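Local coordinates for uncharacterized egV family protein COG1307 (Ruminococcus gnavus, PDB 3JR7) that is of uncharacterised function but, as a DegV family protein, probably binds lipid such as fatty acids, at residues 34-39 with 146-151. Residues are numbered along the deposited sequence; the frame is centred on the assembly and turned at random.
Sequences PEMKAD and IALKVQ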
loop_
_atom_site.group_PDB
_atom_site.type_symbol
_atom_site.label_atom_id
_atom_site.label_comp_id
_atom_site.label_asym_id
_atom_site.label_seq_id
_atom_site.Cartn_x
_atom_site.Cartn_y
_atom_site.Cartn_z
ATOM N N PRO A 34 7.555 -2.891 12.575
ATOM C CA PRO A 34 8.853 -2.971 13.278
ATOM C C PRO A 34 9.586 -4.269 12.969
ATOM O O PRO A 34 10.784 -4.282 12.702
ATOM C CB PRO A 34 8.453 -2.948 14.764
ATOM C CG PRO A 34 7.149 -2.198 14.805
ATOM C CD PRO A 34 6.443 -2.543 13.485
ATOM N N GLU A 35 8.845 -5.352 12.962
ATOM C CA GLU A 35 9.426 -6.653 12.787
ATOM C C GLU A 35 10.010 -6.784 11.369
ATOM O O GLU A 35 11.050 -7.418 11.175
ATOM C CB GLU A 35 8.388 -7.732 13.094
ATOM C CG GLU A 35 7.579 -7.448 14.383
ATOM C CD GLU A 35 6.305 -6.618 14.113
ATOM O OE1 GLU A 35 5.368 -7.168 13.510
ATOM O OE2 GLU A 35 6.235 -5.427 14.479
HETATM N N MSE A 36 9.366 -6.129 10.395
HETATM C CA MSE A 36 9.854 -6.161 9.036
HETATM C C MSE A 36 11.103 -5.293 8.920
HETATM O O MSE A 36 12.039 -5.651 8.222
HETATM C CB MSE A 36 8.782 -5.701 8.056
HETATM C CG MSE A 36 7.609 -6.680 7.986
HETATM SE SE MSE A 36 6.158 -5.860 6.991
HETATM C CE MSE A 36 4.638 -6.087 8.206
ATOM N N LYS A 37 11.115 -4.155 9.589
ATOM C CA LYS A 37 12.354 -3.379 9.675
ATOM C C LYS A 37 13.490 -4.158 10.361
ATOM O O LYS A 37 14.604 -4.122 9.900
ATOM C CB LYS A 37 12.099 -2.050 10.355
ATOM C CG LYS A 37 11.146 -1.198 9.583
ATOM C CD LYS A 37 11.171 0.253 10.049
ATOM C CE LYS A 37 9.759 0.828 10.129
ATOM N NZ LYS A 37 9.749 2.240 10.592
ATOM N N ALA A 38 13.184 -4.910 11.413
ATOM C CA ALA A 38 14.163 -5.700 12.152
ATOM C C ALA A 38 14.652 -6.925 11.360
ATOM O O ALA A 38 15.732 -7.451 11.611
ATOM C CB ALA A 38 13.565 -6.155 13.496
ATOM N N ASP A 39 13.868 -7.354 10.377
ATOM C CA ASP A 39 14.170 -8.575 9.652
ATOM C C ASP A 39 15.370 -8.499 8.733
ATOM O O ASP A 39 16.207 -9.413 8.769
ATOM C CB ASP A 39 12.967 -9.010 8.832
ATOM C CG ASP A 39 13.273 -10.183 7.984
ATOM O OD1 ASP A 39 14.097 -10.044 7.046
ATOM O OD2 ASP A 39 12.701 -11.248 8.271
ATOM N N ILE A 146 1.378 -8.173 0.870
ATOM C CA ILE A 146 2.013 -8.919 -0.235
ATOM C C ILE A 146 3.492 -9.277 0.102
ATOM O O ILE A 146 3.879 -10.427 -0.036
ATOM C CB ILE A 146 1.911 -8.134 -1.568
ATOM C CG1 ILE A 146 0.425 -8.006 -1.999
ATOM C CG2 ILE A 146 2.701 -8.815 -2.695
ATOM C CD1 ILE A 146 0.196 -6.933 -3.051
ATOM N N ALA A 147 4.252 -8.308 0.621
ATOM C CA ALA A 147 5.618 -8.524 1.079
ATOM C C ALA A 147 5.677 -9.640 2.135
ATOM O O ALA A 147 6.564 -10.525 2.055
ATOM C CB ALA A 147 6.245 -7.233 1.652
ATOM N N LEU A 148 4.752 -9.598 3.106
ATOM C CA LEU A 148 4.636 -10.660 4.137
ATOM C C LEU A 148 4.357 -12.039 3.531
ATOM O O LEU A 148 4.904 -13.075 3.955
ATOM C CB LEU A 148 3.568 -10.305 5.196
ATOM C CG LEU A 148 3.941 -9.188 6.173
ATOM C CD1 LEU A 148 2.825 -8.726 7.048
ATOM C CD2 LEU A 148 5.182 -9.634 7.067
ATOM N N LYS A 149 3.511 -12.058 2.518
ATOM C CA LYS A 149 3.204 -13.302 1.840
ATOM C C LYS A 149 4.426 -13.883 1.101
ATOM O O LYS A 149 4.642 -15.085 1.123
ATOM C CB LYS A 149 2.022 -13.082 0.862
ATOM C CG LYS A 149 1.472 -14.341 0.170
ATOM C CD LYS A 149 1.043 -15.450 1.176
ATOM C CE LYS A 149 -0.275 -15.196 1.813
ATOM N NZ LYS A 149 -0.799 -16.362 2.664
ATOM N N VAL A 150 5.210 -13.026 0.444
ATOM C CA VAL A 150 6.459 -13.471 -0.175
ATOM C C VAL A 150 7.314 -14.182 0.871
ATOM O O VAL A 150 7.777 -15.306 0.659
ATOM C CB VAL A 150 7.263 -12.294 -0.827
ATOM C CG1 VAL A 150 8.677 -12.811 -1.257
ATOM C CG2 VAL A 150 6.468 -11.659 -1.961
ATOM N N GLN A 151 7.501 -13.544 2.010
ATOM C CA GLN A 151 8.338 -14.116 3.077
ATOM C C GLN A 151 7.753 -15.426 3.588
ATOM O O GLN A 151 8.478 -16.363 3.874
ATOM C CB GLN A 151 8.445 -13.106 4.228
ATOM C CG GLN A 151 9.220 -13.588 5.515
ATOM C CD GLN A 151 9.137 -12.548 6.652
ATOM O OE1 GLN A 151 8.081 -12.048 6.966
ATOM N NE2 GLN A 151 10.245 -12.200 7.202
#
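Met36 and Leu148 join two helices beside the mixed sheet in which strands 22-27 and 42-51 run parallel. Helix 34-39 is the short connection between those two strands. Helix 141-155 lies next to it. Their nearest CA atoms, those of Met36 and Leu148, are 8.5 Å apart, and side chains bridge the gap.

Met36 is present as selenomethionine. Its side chain meets Leu148 at about a right angle. A bend at the last torsion (chi3 -128°) turns the terminal methyl onto the leucine fork. Met36 CE lies 3.4 Å from Leu148 CD1, tighter than a usual van der Waals contact. Met36 CE is also 3.8 Å from Leu148 CD2, so it touches both branches. Met36 SE lies 3.9 Å from Leu148 CD2. Leu148 leaves its backbone at an angle to helix 34-39, and the end of its side chain comes nearer. Cutting Leu148 back to alanine would remove both methyls and would probably leave the bent selenomethionine end with a gap beside it and more freedom to turn.

Asp39 and Gln151 form a second, polar contact. They reach toward each other from opposite directions. Gln151 is extended, with CG anti to the backbone N (chi1 176°). Gln151 NE2 comes within 2.8 Å of Asp39 OD2. The angle is poor, and the pair does not count as a hydrogen bond. The carboxylate and amide planes are turned 60° apart. Asp39 OD1 accepts a hydrogen bond from Gly41 N, which ties the carboxylate to the turn before strand 42-51.

Phe42 on that strand touches Met36, Ala147 and Gln151, so it packs against both helices. This is helix-to-helix packing in an alpha/beta domain, with helix 34-39 the link of a beta-alpha-beta crossover.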